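Local coordinates for fructooligosaccharide ABC transporter substrate-binding protein FusA (Streptococcus pneumoniae, PDB 5G62) that captures short- and long-chain fructooligosaccharides, preferring tetrasaccharides and larger, for import by an ABC transporter built with FusB, FusC and MsmK, at residues A[301-306]-A[422-427]; A[254-259]-A[273-278]; A[293-298]-A[413-418]; A[336-341]-A[378-383]. The protein carries 2 engineered substitutions. All coordinates share one frame; numbering follows the deposited sequence.

The four contacts illustrate how a solute-binding protein frames its sugar site: two hold binding residues, two join connections around it. Contact 2 comes first along the chain, packing helix 252-260 on the loop after strand 264-269. Contacts 3 and 1 then open and close alternately, about 21 Å apart between centres; both join the region leading into and including strand 305-306 to the connection between helices 399-412 and 429-456. Contact 4 is nested inside both, where helix 332-340 ends against the exit of helix 371-378. Contacts 2 and 4 each hold substrate-binding residues and touch bound fructose units, their centres about 24 Å apart; contacts 1 and 3 tie the surrounding connections together.

Contact 1. Residues A[301-306]-A[422-427]; sequences NGMGFA and YPRVFM
Arg-424 reaches over to the 301-306 backbone and lays its guanidinium group against Met-303, whose SD sits above the centre of one face. Met-303 SD lies 3.7 Å from Arg-424 CB, while Met-303 CG is near the guanidinium, 3.9 Å from Arg-424 NH2. Two successive bends, chi2 57° and chi3 54°, fold the arginine back so that its nitrogens turn to main-chain carbonyls. Arg-424 NH2 makes a weak bond to Asn-301 O at 3.4 Å, that oxygen lying at the guanidinium edge, and NH1 a weak one to Phe-305 O at 3.2 Å. Two waters lie at the same group's edge, in its plane: Arg-424 NE donates to water 1 at 2.8 Å, which donates to Asn-301 O, while NH2 donates to water 2, which also takes the Met-303 N-H.

At the other end of the contact, Asn-301 OD1 accepts from Tyr-422 N at 2.8 Å, the donor standing above the carbonyl plane. The amide plane is inclined 66° to the tyrosine ring, and OD1 also brushes Tyr-422 CB. The other amide atom, ND2, is held by Asp-208 and Leu-210, whereas the tyrosine hydroxyl leads off to Lys-482 O on helix 475-491.

Across these two segments the arginine charge meets carbonyl dipoles, water and sulfur, with no carboxylate among them. One good amide bond, two weak arginine bonds and bridging waters share the work of fastening the loop before helix 429-456 to the approach of strand 305-306, whose neighbour in the sheet carries the substrate-binding Glu-123.

Contact 2. Residues A[254-259]-A[273-278]; sequences SYIAKG and NNVTGS. With FRU (beta-D-fructofuranose), chain C.
Helix 252-260 presents one side to the 273-278 loop, with CA atoms of Ile-256 and Val-275 4.8 Å apart and those of Gly-259 and Thr-276 4.5 Å apart. No conventional hydrogen bond links the two segments; instead Thr-276 CA makes a CH...O contact with Gly-259 O at 3.4 Å. Val-275 uses both branches. Its CG1, anti to the backbone N (chi1 179°), lies 3.9 Å from Gly-259 CA, taking the space a side chain there would need and so permitting the close approach, and slants toward the Tyr-255 ring, while CG2 meets Ile-256 CD1 at 3.8 Å, the side chains crossing at about a right angle. Ile-256 CG1 rests 3.4 Å from Asn-274 O. Thr-276 turns its methyl CG2 to Gly-259 O, and its hydroxyl is engaged by Tyr-267.

The Asn-274 amide extends into the sugar pocket: ND2 donates to O4 of the fructose of chain C at 2.8 Å, while OD1 accepts from Ala-372 N. Held at both ends, the amide should be restricted in rotation, with ND2 toward the sugar. Apolar packing thus seats the loop backbone, while the bond from Ala-372 N probably orients the amide.

Contact 3. Residues A[293-298]-A[413-418]; sequences GQKHVA and VPYMSN
A side-chain hydrogen bond joins His-296 to Asn-418: NE2 of the histidine donates to Asn-418 OD1 at 2.9 Å, lying almost straight out from the carbonyl and with the oxygen close to the imidazole plane, though the N-H itself is less well aimed (137° at hydrogen). The ring and amide are turned 55° apart. With CG anti to the backbone N (chi1 -169°), the imidazole swings back toward 413-418, edge first, although its CB sets off away from it. Ser-417 OG lies at the same ring edge, 3.1 Å from His-296 CD2. A backbone bond runs from Val-297 N to Tyr-415 O at 3.0 Å, and water 3 adds a bridge by donating to Val-297 O at 2.9 Å and accepting from Asn-418 N. Asn-418 ND2 is bound to Val-212 O.

Farther out, Lys-295 stretches its extended chain over one face of the Tyr-415 ring, its CE 4.0 Å from the ring centroid in a CH-pi contact, while Pro-414 CB approaches the opposite face. Val-297 divides its branches, CG2 meeting Tyr-415 CB at 4.2 Å and CG1 meeting Met-416 CG at 4.0 Å.

Segment 413-418 leaves helix 399-412 through a short 3-10 segment and bends at Met-416, the centre of an inverse gamma turn. On either side of that turn, the Tyr-415 carbonyl and the Asn-418 amide both bond the 293-298 loop. The contact thus joins the loop after strand 282-284 to the exit of helix 399-412, with the Asn-418 side chain about 7 Å from that of the calcium ligand Asp-219.

Contact 4. Residues A[336-341]-A[378-383]; sequences VQNNWG and TEVGGP. With FRU (beta-D-fructofuranose), chain B; FRU (beta-D-fructofuranose), chain D.
Glu-379 starts against the end of helix 332-340, its CB 3.6 Å from Asn-338 O and nearly as near to Asn-339 O. CG takes the position between backbone N and carbonyl carbon (chi1 82°), and the extended chain beyond carries CD out to the sugar. There the carboxylate grips the fructose of chain B with both oxygens: sugar O3 donates to Glu-379 OE1 at 2.8 Å, and O4 to OE2 at 2.6 Å. OE1 is also salt-bridged to Arg-375, which bonds Asn-339 O as well.

Behind this side chain, Asn-338 O takes two backbone donors, Val-380 N at 3.0 Å on a lone pair in the carbonyl plane and Gly-381 N at 3.1 Å from above that plane. Water 4 links Asn-338 ND2, also hydrogen-bonded to Gln-329 OE1, to the carbonyls of Gly-381 and Pro-383. From the same helix end, Trp-340 NE1 donates to O3 of the fructose of chain D at 3.0 Å, meeting it at the ring edge.

The helix terminus thus holds the loop through a doubly used carbonyl and a bridging water. The diol grip and the Arg-375 salt bridge would be expected to keep Glu-379 ionised and firmly oriented.

Contact 1. Residues A[301-306]-A[422-427]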
loop_
_atom_site.group_PDB
_atom_site.type_symbol
_atom_site.label_atom_id
_atom_site.label_comp_id
_atom_site.label_asym_id
_atom_site.label_seq_id
_atom_site.Cartn_x
_atom_site.Cartn_y
_atom_site.Cartn_z
ATOM N N ASN A 301 -0.428 -9.698 1.067
ATOM C CA ASN A 301 -1.495 -10.017 0.126
ATOM C C ASN A 301 -1.764 -8.858 -0.823
ATOM O O ASN A 301 -2.814 -8.828 -1.445
ATOM C CB ASN A 301 -2.758 -10.418 0.892
ATOM C CG ASN A 301 -2.481 -11.555 1.906
ATOM O OD1 ASN A 301 -1.835 -12.545 1.551
ATOM N ND2 ASN A 301 -2.912 -11.375 3.161
ATOM N N GLY A 302 -0.843 -7.880 -0.900
ATOM C CA GLY A 302 -0.983 -6.778 -1.837
ATOM C C GLY A 302 -0.815 -7.204 -3.305
ATOM O O GLY A 302 -0.253 -8.244 -3.635
ATOM N N MET A 303 -1.343 -6.382 -4.209
ATOM C CA MET A 303 -1.239 -6.693 -5.631
ATOM C C MET A 303 -1.480 -5.408 -6.420
ATOM O O MET A 303 -1.891 -4.386 -5.863
ATOM C CB MET A 303 -2.222 -7.803 -6.043
ATOM C CG MET A 303 -3.687 -7.368 -6.003
ATOM S SD MET A 303 -4.920 -8.618 -6.484
ATOM C CE MET A 303 -4.373 -9.119 -8.109
ATOM N N GLY A 304 -1.228 -5.474 -7.734
ATOM C CA GLY A 304 -1.400 -4.311 -8.578
ATOM C C GLY A 304 -2.825 -4.160 -9.092
ATOM O O GLY A 304 -3.047 -4.068 -10.309
ATOM N N PHE A 305 -3.781 -4.127 -8.172
ATOM C CA PHE A 305 -5.194 -4.022 -8.468
ATOM C C PHE A 305 -5.900 -3.426 -7.267
ATOM O O PHE A 305 -5.660 -3.834 -6.136
ATOM C CB PHE A 305 -5.807 -5.389 -8.795
ATOM C CG PHE A 305 -7.310 -5.369 -9.024
ATOM C CD1 PHE A 305 -7.835 -5.066 -10.281
ATOM C CD2 PHE A 305 -8.198 -5.705 -7.995
ATOM C CE1 PHE A 305 -9.195 -5.092 -10.502
ATOM C CE2 PHE A 305 -9.583 -5.731 -8.230
ATOM C CZ PHE A 305 -10.068 -5.434 -9.492
ATOM N N ALA A 306 -6.769 -2.458 -7.519
ATOM C CA ALA A 306 -7.692 -1.936 -6.528
ATOM C C ALA A 306 -9.069 -1.911 -7.178
ATOM O O ALA A 306 -9.240 -1.305 -8.243
ATOM C CB ALA A 306 -7.288 -0.539 -6.070
ATOM N N TYR A 422 -2.830 -14.660 -0.068
ATOM C CA TYR A 422 -4.273 -14.715 0.040
ATOM C C TYR A 422 -4.895 -13.957 -1.154
ATOM O O TYR A 422 -4.559 -12.788 -1.375
ATOM C CB TYR A 422 -4.755 -14.141 1.385
ATOM C CG TYR A 422 -6.191 -14.505 1.643
ATOM C CD1 TYR A 422 -6.533 -15.711 2.252
ATOM C CD2 TYR A 422 -7.220 -13.684 1.183
ATOM C CE1 TYR A 422 -7.880 -16.075 2.433
ATOM C CE2 TYR A 422 -8.532 -14.037 1.334
ATOM C CZ TYR A 422 -8.878 -15.229 1.961
ATOM O OH TYR A 422 -10.217 -15.547 2.088
ATOM N N PRO A 423 -5.747 -14.603 -1.934
ATOM C CA PRO A 423 -6.278 -13.968 -3.146
ATOM C C PRO A 423 -7.244 -12.853 -2.803
ATOM O O PRO A 423 -7.795 -12.769 -1.712
ATOM C CB PRO A 423 -6.994 -15.112 -3.875
ATOM C CG PRO A 423 -7.423 -15.991 -2.829
ATOM C CD PRO A 423 -6.382 -15.905 -1.706
ATOM N N ARG A 424 -7.466 -12.009 -3.801
ATOM C CA ARG A 424 -8.392 -10.895 -3.735
ATOM C C ARG A 424 -9.766 -11.466 -4.058
ATOM O O ARG A 424 -10.097 -11.677 -5.223
ATOM C CB ARG A 424 -7.966 -9.810 -4.723
ATOM C CG ARG A 424 -8.724 -8.480 -4.573
ATOM C CD ARG A 424 -8.624 -7.889 -3.187
ATOM N NE ARG A 424 -7.236 -7.740 -2.736
ATOM C CZ ARG A 424 -6.427 -6.700 -2.993
ATOM N NH1 ARG A 424 -6.826 -5.666 -3.740
ATOM N NH2 ARG A 424 -5.194 -6.695 -2.505
ATOM N N VAL A 425 -10.551 -11.753 -3.035
ATOM C CA VAL A 425 -11.863 -12.358 -3.201
ATOM C C VAL A 425 -12.924 -11.276 -3.035
ATOM O O VAL A 425 -12.660 -10.183 -2.544
ATOM C CB VAL A 425 -12.095 -13.509 -2.205
ATOM C CG1 VAL A 425 -11.027 -14.551 -2.395
ATOM C CG2 VAL A 425 -12.153 -12.974 -0.736
ATOM N N PHE A 426 -14.134 -11.576 -3.465
ATOM C CA PHE A 426 -15.256 -10.657 -3.303
ATOM C C PHE A 426 -16.314 -11.425 -2.529
ATOM O O PHE A 426 -17.042 -12.237 -3.110
ATOM C CB PHE A 426 -15.781 -10.176 -4.667
ATOM C CG PHE A 426 -16.454 -8.832 -4.644
ATOM C CD1 PHE A 426 -17.209 -8.421 -3.564
ATOM C CD2 PHE A 426 -16.364 -7.999 -5.733
ATOM C CE1 PHE A 426 -17.857 -7.175 -3.586
ATOM C CE2 PHE A 426 -16.999 -6.785 -5.748
ATOM C CZ PHE A 426 -17.735 -6.372 -4.680
ATOM N N MET A 427 -16.397 -11.180 -1.230
ATOM C CA MET A 427 -17.294 -11.950 -0.393
ATOM C C MET A 427 -18.741 -11.467 -0.539
ATOM O O MET A 427 -19.004 -10.340 -0.947
ATOM C CB MET A 427 -16.899 -11.864 1.073
ATOM C CG MET A 427 -15.468 -12.345 1.405
ATOM S SD MET A 427 -15.229 -12.296 3.206
ATOM C CE MET A 427 -13.599 -13.070 3.248
HETATM O O HOH W 1 -5.947 -9.738 -1.207
HETATM O O HOH W 2 -3.314 -4.258 -2.746
#

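Contact 2. Residues A[254-259]-A[273-278]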
loop_
_atom_site.group_PDB
_atom_site.type_symbol
_atom_site.label_atom_id
_atom_site.label_comp_id
_atom_site.label_asym_id
_atom_site.label_seq_id
_atom_site.Cartn_x
_atom_site.Cartn_y
_atom_site.Cartn_z
ATOM N N SER A 254 7.437 14.103 10.481
ATOM C CA SER A 254 8.532 14.013 11.451
ATOM C C SER A 254 9.517 12.896 11.094
ATOM O O SER A 254 10.737 13.058 11.212
ATOM C CB SER A 254 7.969 13.785 12.839
ATOM O OG SER A 254 9.005 13.369 13.709
ATOM N N TYR A 255 9.003 11.746 10.691
ATOM C CA TYR A 255 9.853 10.633 10.302
ATOM C C TYR A 255 10.813 11.042 9.199
ATOM O O TYR A 255 12.013 10.758 9.267
ATOM C CB TYR A 255 8.952 9.498 9.846
ATOM C CG TYR A 255 9.511 8.100 9.727
ATOM C CD1 TYR A 255 9.843 7.352 10.866
ATOM C CD2 TYR A 255 9.567 7.482 8.485
ATOM C CE1 TYR A 255 10.274 6.034 10.760
ATOM C CE2 TYR A 255 10.002 6.179 8.344
ATOM C CZ TYR A 255 10.350 5.452 9.497
ATOM O OH TYR A 255 10.743 4.171 9.351
ATOM N N ILE A 256 10.274 11.719 8.171
ATOM C CA ILE A 256 11.023 12.184 7.003
ATOM C C ILE A 256 12.054 13.239 7.405
ATOM O O ILE A 256 13.133 13.323 6.813
ATOM C CB ILE A 256 10.043 12.735 5.936
ATOM C CG1 ILE A 256 9.671 11.669 4.936
ATOM C CG2 ILE A 256 10.625 13.856 5.151
ATOM C CD1 ILE A 256 9.257 10.437 5.584
ATOM N N ALA A 257 11.707 14.091 8.369
ATOM C CA ALA A 257 12.635 15.128 8.815
ATOM C C ALA A 257 13.832 14.498 9.521
ATOM O O ALA A 257 14.983 14.846 9.254
ATOM C CB ALA A 257 11.928 16.114 9.748
ATOM N N LYS A 258 13.566 13.524 10.383
ATOM C CA LYS A 258 14.656 12.776 11.004
ATOM C C LYS A 258 15.453 12.007 9.965
ATOM O O LYS A 258 16.684 12.016 9.998
ATOM C CB LYS A 258 14.088 11.853 12.074
ATOM C CG LYS A 258 13.631 12.660 13.275
ATOM C CD LYS A 258 13.065 11.835 14.417
ATOM C CE LYS A 258 11.767 11.155 14.020
ATOM N NZ LYS A 258 11.198 10.468 15.194
ATOM N N GLY A 259 14.774 11.412 8.978
ATOM C CA GLY A 259 15.494 10.684 7.959
ATOM C C GLY A 259 16.383 11.582 7.118
ATOM O O GLY A 259 17.508 11.216 6.773
ATOM N N ASN A 273 14.548 6.646 -0.796
ATOM C CA ASN A 273 14.709 7.958 -1.420
ATOM C C ASN A 273 13.661 8.952 -0.937
ATOM O O ASN A 273 13.879 10.157 -1.018
ATOM C CB ASN A 273 14.663 7.815 -2.958
ATOM C CG ASN A 273 15.939 7.163 -3.540
ATOM O OD1 ASN A 273 16.930 7.824 -3.720
ATOM N ND2 ASN A 273 15.878 5.896 -3.870
ATOM N N ASN A 274 12.540 8.475 -0.414
ATOM C CA ASN A 274 11.553 9.346 0.207
ATOM C C ASN A 274 11.910 9.761 1.632
ATOM O O ASN A 274 11.296 10.684 2.139
ATOM C CB ASN A 274 10.177 8.662 0.209
ATOM C CG ASN A 274 9.674 8.369 -1.187
ATOM O OD1 ASN A 274 9.842 9.194 -2.082
ATOM N ND2 ASN A 274 9.096 7.189 -1.387
ATOM N N VAL A 275 12.862 9.106 2.290
ATOM C CA VAL A 275 13.080 9.314 3.721
ATOM C C VAL A 275 14.499 9.810 3.989
ATOM O O VAL A 275 14.673 10.902 4.513
ATOM C CB VAL A 275 12.791 8.040 4.544
ATOM C CG1 VAL A 275 13.067 8.284 6.070
ATOM C CG2 VAL A 275 11.344 7.560 4.345
ATOM N N THR A 276 15.517 9.013 3.670
ATOM C CA THR A 276 16.899 9.440 3.890
ATOM C C THR A 276 17.571 10.034 2.648
ATOM O O THR A 276 18.689 10.522 2.756
ATOM C CB THR A 276 17.757 8.277 4.443
ATOM O OG1 THR A 276 17.602 7.107 3.644
ATOM C CG2 THR A 276 17.373 7.973 5.873
ATOM N N GLY A 277 16.935 9.980 1.483
ATOM C CA GLY A 277 17.377 10.714 0.300
ATOM C C GLY A 277 18.092 9.830 -0.707
ATOM O O GLY A 277 18.204 8.606 -0.543
ATOM N N SER A 278 18.596 10.481 -1.770
ATOM C CA SER A 278 19.271 9.768 -2.861
ATOM C C SER A 278 20.764 9.733 -2.594
ATOM O O SER A 278 21.510 10.591 -3.033
ATOM C CB SER A 278 19.017 10.417 -4.221
ATOM O OG SER A 278 17.638 10.610 -4.416
HETATM C C1 FRU C . 4.236 3.036 -4.655
HETATM C C2 FRU C . 4.439 4.453 -4.121
HETATM C C3 FRU C . 5.774 5.137 -4.677
HETATM C C4 FRU C . 6.154 6.060 -3.544
HETATM C C5 FRU C . 5.926 5.274 -2.513
HETATM C C6 FRU C . 5.624 6.112 -1.282
HETATM O O1 FRU C . 3.977 3.078 -6.079
HETATM O O3 FRU C . 5.516 5.842 -5.812
HETATM O O4 FRU C . 7.447 6.581 -3.592
HETATM O O5 FRU C . 4.649 4.366 -2.878
HETATM O O6 FRU C . 5.157 5.228 -0.341
#

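Contact 3. Residues A[293-298]-A[413-418]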
loop_
_atom_site.group_PDB
_atom_site.type_symbol
_atom_site.label_atom_id
_atom_site.label_comp_id
_atom_site.label_asym_id
_atom_site.label_seq_id
_atom_site.Cartn_x
_atom_site.Cartn_y
_atom_site.Cartn_z
ATOM N N GLY A 293 17.757 -20.307 13.212
ATOM C CA GLY A 293 17.978 -20.435 11.796
ATOM C C GLY A 293 16.742 -20.157 10.959
ATOM O O GLY A 293 16.783 -20.367 9.754
ATOM N N GLN A 294 15.658 -19.674 11.558
ATOM C CA GLN A 294 14.524 -19.201 10.773
ATOM C C GLN A 294 14.988 -18.081 9.858
ATOM O O GLN A 294 15.662 -17.135 10.295
ATOM C CB GLN A 294 13.385 -18.691 11.667
ATOM C CG GLN A 294 12.985 -19.602 12.829
ATOM C CD GLN A 294 13.717 -19.190 14.114
ATOM O OE1 GLN A 294 14.907 -18.848 14.085
ATOM N NE2 GLN A 294 13.007 -19.223 15.232
ATOM N N LYS A 295 14.644 -18.199 8.575
ATOM C CA LYS A 295 14.982 -17.142 7.647
ATOM C C LYS A 295 13.890 -17.063 6.591
ATOM O O LYS A 295 13.748 -17.988 5.809
ATOM C CB LYS A 295 16.330 -17.400 7.020
ATOM C CG LYS A 295 16.847 -16.221 6.287
ATOM C CD LYS A 295 18.323 -16.380 6.100
ATOM C CE LYS A 295 18.866 -15.370 5.127
ATOM N NZ LYS A 295 20.319 -15.581 4.937
ATOM N N HIS A 296 13.126 -15.984 6.585
ATOM C CA HIS A 296 11.838 -16.021 5.909
ATOM C C HIS A 296 11.427 -14.597 5.562
ATOM O O HIS A 296 11.791 -13.650 6.252
ATOM C CB HIS A 296 10.788 -16.723 6.786
ATOM C CG HIS A 296 9.500 -17.051 6.072
ATOM N ND1 HIS A 296 8.291 -16.466 6.399
ATOM C CD2 HIS A 296 9.244 -17.904 5.059
ATOM C CE1 HIS A 296 7.351 -16.937 5.594
ATOM N NE2 HIS A 296 7.901 -17.822 4.786
ATOM N N VAL A 297 10.686 -14.458 4.469
ATOM C CA VAL A 297 9.985 -13.231 4.143
ATOM C C VAL A 297 8.506 -13.579 4.010
ATOM O O VAL A 297 8.126 -14.364 3.127
ATOM C CB VAL A 297 10.523 -12.592 2.850
ATOM C CG1 VAL A 297 9.608 -11.461 2.415
ATOM C CG2 VAL A 297 11.926 -12.078 3.077
ATOM N N ALA A 298 7.689 -13.044 4.905
ATOM C CA ALA A 298 6.247 -13.218 4.797
ATOM C C ALA A 298 5.733 -12.436 3.596
ATOM O O ALA A 298 6.086 -11.284 3.403
ATOM C CB ALA A 298 5.534 -12.723 6.042
ATOM N N VAL A 413 12.899 -12.665 -2.766
ATOM C CA VAL A 413 12.271 -13.829 -3.398
ATOM C C VAL A 413 12.881 -15.158 -2.948
ATOM O O VAL A 413 12.114 -16.099 -2.705
ATOM C CB VAL A 413 12.296 -13.699 -4.939
ATOM C CG1 VAL A 413 11.822 -15.015 -5.640
ATOM C CG2 VAL A 413 11.420 -12.495 -5.352
ATOM N N PRO A 414 14.208 -15.304 -2.812
ATOM C CA PRO A 414 14.739 -16.597 -2.338
ATOM C C PRO A 414 14.196 -17.026 -0.967
ATOM O O PRO A 414 14.190 -18.216 -0.676
ATOM C CB PRO A 414 16.261 -16.372 -2.295
ATOM C CG PRO A 414 16.514 -15.232 -3.200
ATOM C CD PRO A 414 15.294 -14.361 -3.142
ATOM N N TYR A 415 13.686 -16.115 -0.147
ATOM C CA TYR A 415 13.203 -16.487 1.185
ATOM C C TYR A 415 11.691 -16.393 1.300
ATOM O O TYR A 415 11.140 -16.551 2.388
ATOM C CB TYR A 415 13.920 -15.642 2.259
ATOM C CG TYR A 415 15.393 -15.908 2.113
ATOM C CD1 TYR A 415 15.913 -17.165 2.410
ATOM C CD2 TYR A 415 16.238 -14.952 1.565
ATOM C CE1 TYR A 415 17.252 -17.445 2.219
ATOM C CE2 TYR A 415 17.588 -15.223 1.348
ATOM C CZ TYR A 415 18.086 -16.475 1.687
ATOM O OH TYR A 415 19.399 -16.764 1.485
ATOM N N MET A 416 11.011 -16.131 0.190
ATOM C CA MET A 416 9.552 -16.155 0.158
ATOM C C MET A 416 9.153 -17.584 -0.139
ATOM O O MET A 416 8.970 -17.959 -1.295
ATOM C CB MET A 416 9.011 -15.252 -0.937
ATOM C CG MET A 416 9.117 -13.807 -0.761
ATOM S SD MET A 416 8.269 -13.013 -2.170
ATOM C CE MET A 416 9.180 -11.505 -2.135
ATOM N N SER A 417 9.036 -18.406 0.888
ATOM C CA SER A 417 8.846 -19.841 0.678
ATOM C C SER A 417 7.379 -20.270 0.684
ATOM O O SER A 417 7.096 -21.456 0.520
ATOM C CB SER A 417 9.625 -20.593 1.777
ATOM O OG SER A 417 9.076 -20.166 3.006
ATOM N N ASN A 418 6.443 -19.350 0.912
ATOM C CA ASN A 418 5.013 -19.649 0.753
ATOM C C ASN A 418 4.655 -19.540 -0.725
ATOM O O ASN A 418 4.762 -18.466 -1.318
ATOM C CB ASN A 418 4.135 -18.710 1.585
ATOM C CG ASN A 418 4.344 -18.901 3.080
ATOM O OD1 ASN A 418 5.443 -18.756 3.566
ATOM N ND2 ASN A 418 3.295 -19.203 3.786
HETATM O O HOH W 3 6.515 -16.377 1.834
#

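Contact 4. Residues A[336-341]-A[378-383]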
loop_
_atom_site.group_PDB
_atom_site.type_symbol
_atom_site.label_atom_id
_atom_site.label_comp_id
_atom_site.label_asym_id
_atom_site.label_seq_id
_atom_site.Cartn_x
_atom_site.Cartn_y
_atom_site.Cartn_z
ATOM N N VAL A 336 -1.177 6.147 -17.820
ATOM C CA VAL A 336 0.190 6.308 -17.345
ATOM C C VAL A 336 0.341 7.649 -16.631
ATOM O O VAL A 336 0.925 7.733 -15.546
ATOM C CB VAL A 336 1.171 6.174 -18.533
ATOM C CG1 VAL A 336 2.559 6.482 -18.109
ATOM C CG2 VAL A 336 1.120 4.756 -19.158
ATOM N N GLN A 337 -0.181 8.718 -17.233
ATOM C CA GLN A 337 0.003 10.028 -16.638
ATOM C C GLN A 337 -0.824 10.189 -15.376
ATOM O O GLN A 337 -0.311 10.668 -14.359
ATOM C CB GLN A 337 -0.330 11.118 -17.656
ATOM C CG GLN A 337 0.703 11.267 -18.739
ATOM C CD GLN A 337 0.258 12.268 -19.778
ATOM O OE1 GLN A 337 0.396 13.474 -19.589
ATOM N NE2 GLN A 337 -0.326 11.766 -20.861
ATOM N N ASN A 338 -2.089 9.776 -15.412
ATOM C CA ASN A 338 -2.925 9.881 -14.228
ATOM C C ASN A 338 -2.252 9.167 -13.061
ATOM O O ASN A 338 -2.327 9.615 -11.916
ATOM C CB ASN A 338 -4.326 9.285 -14.462
ATOM C CG ASN A 338 -5.193 10.111 -15.440
ATOM O OD1 ASN A 338 -4.759 11.135 -15.970
ATOM N ND2 ASN A 338 -6.412 9.621 -15.695
ATOM N N ASN A 339 -1.562 8.071 -13.365
ATOM C CA ASN A 339 -0.936 7.265 -12.328
ATOM C C ASN A 339 0.311 7.929 -11.757
ATOM O O ASN A 339 0.501 7.945 -10.541
ATOM C CB ASN A 339 -0.599 5.880 -12.883
ATOM C CG ASN A 339 -0.328 4.854 -11.774
ATOM O OD1 ASN A 339 -1.053 4.788 -10.761
ATOM N ND2 ASN A 339 0.733 4.084 -11.952
ATOM N N TRP A 340 1.150 8.505 -12.600
ATOM C CA TRP A 340 2.524 8.822 -12.220
ATOM C C TRP A 340 2.934 10.291 -12.340
ATOM O O TRP A 340 3.914 10.671 -11.708
ATOM C CB TRP A 340 3.492 7.966 -13.039
ATOM C CG TRP A 340 3.629 6.533 -12.509
ATOM C CD1 TRP A 340 3.658 6.139 -11.197
ATOM C CD2 TRP A 340 3.767 5.343 -13.287
ATOM N NE1 TRP A 340 3.824 4.775 -11.116
ATOM C CE2 TRP A 340 3.879 4.260 -12.380
ATOM C CE3 TRP A 340 3.801 5.086 -14.671
ATOM C CZ2 TRP A 340 4.010 2.952 -12.801
ATOM C CZ3 TRP A 340 3.946 3.775 -15.091
ATOM C CH2 TRP A 340 4.044 2.715 -14.151
ATOM N N GLY A 341 2.216 11.133 -13.113
ATOM C CA GLY A 341 2.626 12.501 -13.365
ATOM C C GLY A 341 2.631 12.805 -14.866
ATOM O O GLY A 341 2.026 12.078 -15.664
ATOM N N THR A 378 1.581 15.947 -8.851
ATOM C CA THR A 378 1.213 16.008 -10.266
ATOM C C THR A 378 0.359 14.851 -10.770
ATOM O O THR A 378 -0.196 14.956 -11.863
ATOM C CB THR A 378 2.471 16.098 -11.134
ATOM O OG1 THR A 378 3.314 14.973 -10.851
ATOM C CG2 THR A 378 3.231 17.440 -10.869
ATOM N N GLU A 379 0.289 13.740 -10.046
ATOM C CA GLU A 379 -0.600 12.642 -10.362
ATOM C C GLU A 379 -2.056 13.054 -10.127
ATOM O O GLU A 379 -2.369 14.053 -9.482
ATOM C CB GLU A 379 -0.280 11.396 -9.514
ATOM C CG GLU A 379 -0.922 11.468 -8.087
ATOM C CD GLU A 379 -0.356 10.439 -7.052
ATOM O OE1 GLU A 379 -0.186 9.253 -7.389
ATOM O OE2 GLU A 379 -0.118 10.847 -5.894
ATOM N N VAL A 380 -2.947 12.192 -10.573
ATOM C CA VAL A 380 -4.370 12.403 -10.479
ATOM C C VAL A 380 -5.061 11.294 -9.700
ATOM O O VAL A 380 -6.071 11.544 -9.051
ATOM C CB VAL A 380 -4.933 12.527 -11.913
ATOM C CG1 VAL A 380 -6.397 12.229 -11.952
ATOM C CG2 VAL A 380 -4.609 13.940 -12.442
ATOM N N GLY A 381 -4.528 10.069 -9.751
ATOM C CA GLY A 381 -5.206 8.892 -9.216
ATOM C C GLY A 381 -6.414 8.517 -10.077
ATOM O O GLY A 381 -6.446 8.740 -11.284
ATOM N N GLY A 382 -7.413 7.931 -9.435
ATOM C CA GLY A 382 -8.603 7.483 -10.120
ATOM C C GLY A 382 -8.442 6.200 -10.923
ATOM O O GLY A 382 -7.408 5.508 -10.864
ATOM N N PRO A 383 -9.484 5.844 -11.678
ATOM C CA PRO A 383 -9.454 4.580 -12.422
ATOM C C PRO A 383 -8.520 4.678 -13.612
ATOM O O PRO A 383 -8.525 5.672 -14.336
ATOM C CB PRO A 383 -10.914 4.397 -12.874
ATOM C CG PRO A 383 -11.413 5.816 -13.108
ATOM C CD PRO A 383 -10.689 6.660 -12.003
HETATM C C1 FRU B . 2.000 5.047 -4.026
HETATM C C2 FRU B . 1.268 6.237 -3.667
HETATM C C3 FRU B . 1.230 7.372 -4.692
HETATM C C4 FRU B . 1.243 8.435 -4.012
HETATM C C5 FRU B . 2.225 7.994 -2.863
HETATM C C6 FRU B . 2.319 9.015 -1.750
HETATM O O1 FRU B . 3.327 5.314 -4.492
HETATM O O3 FRU B . 0.150 7.256 -5.518
HETATM O O4 FRU B . 1.800 9.520 -4.698
HETATM O O5 FRU B . 1.875 6.857 -2.488
HETATM O O6 FRU B . 1.158 8.901 -0.989
HETATM C C1 FRU D . 3.480 0.734 -6.491
HETATM C C2 FRU D . 4.409 1.870 -6.799
HETATM C C3 FRU D . 4.495 2.186 -8.360
HETATM C C4 FRU D . 5.825 2.829 -8.463
HETATM C C5 FRU D . 6.572 1.999 -7.700
HETATM C C6 FRU D . 7.786 2.653 -7.127
HETATM O O1 FRU D . 2.156 0.943 -6.830
HETATM O O3 FRU D . 3.434 2.953 -8.811
HETATM O O4 FRU D . 6.199 2.807 -9.800
HETATM O O5 FRU D . 5.584 1.501 -6.544
HETATM O O6 FRU D . 8.509 1.773 -6.330
HETATM O O HOH W 4 -7.553 8.005 -13.649
#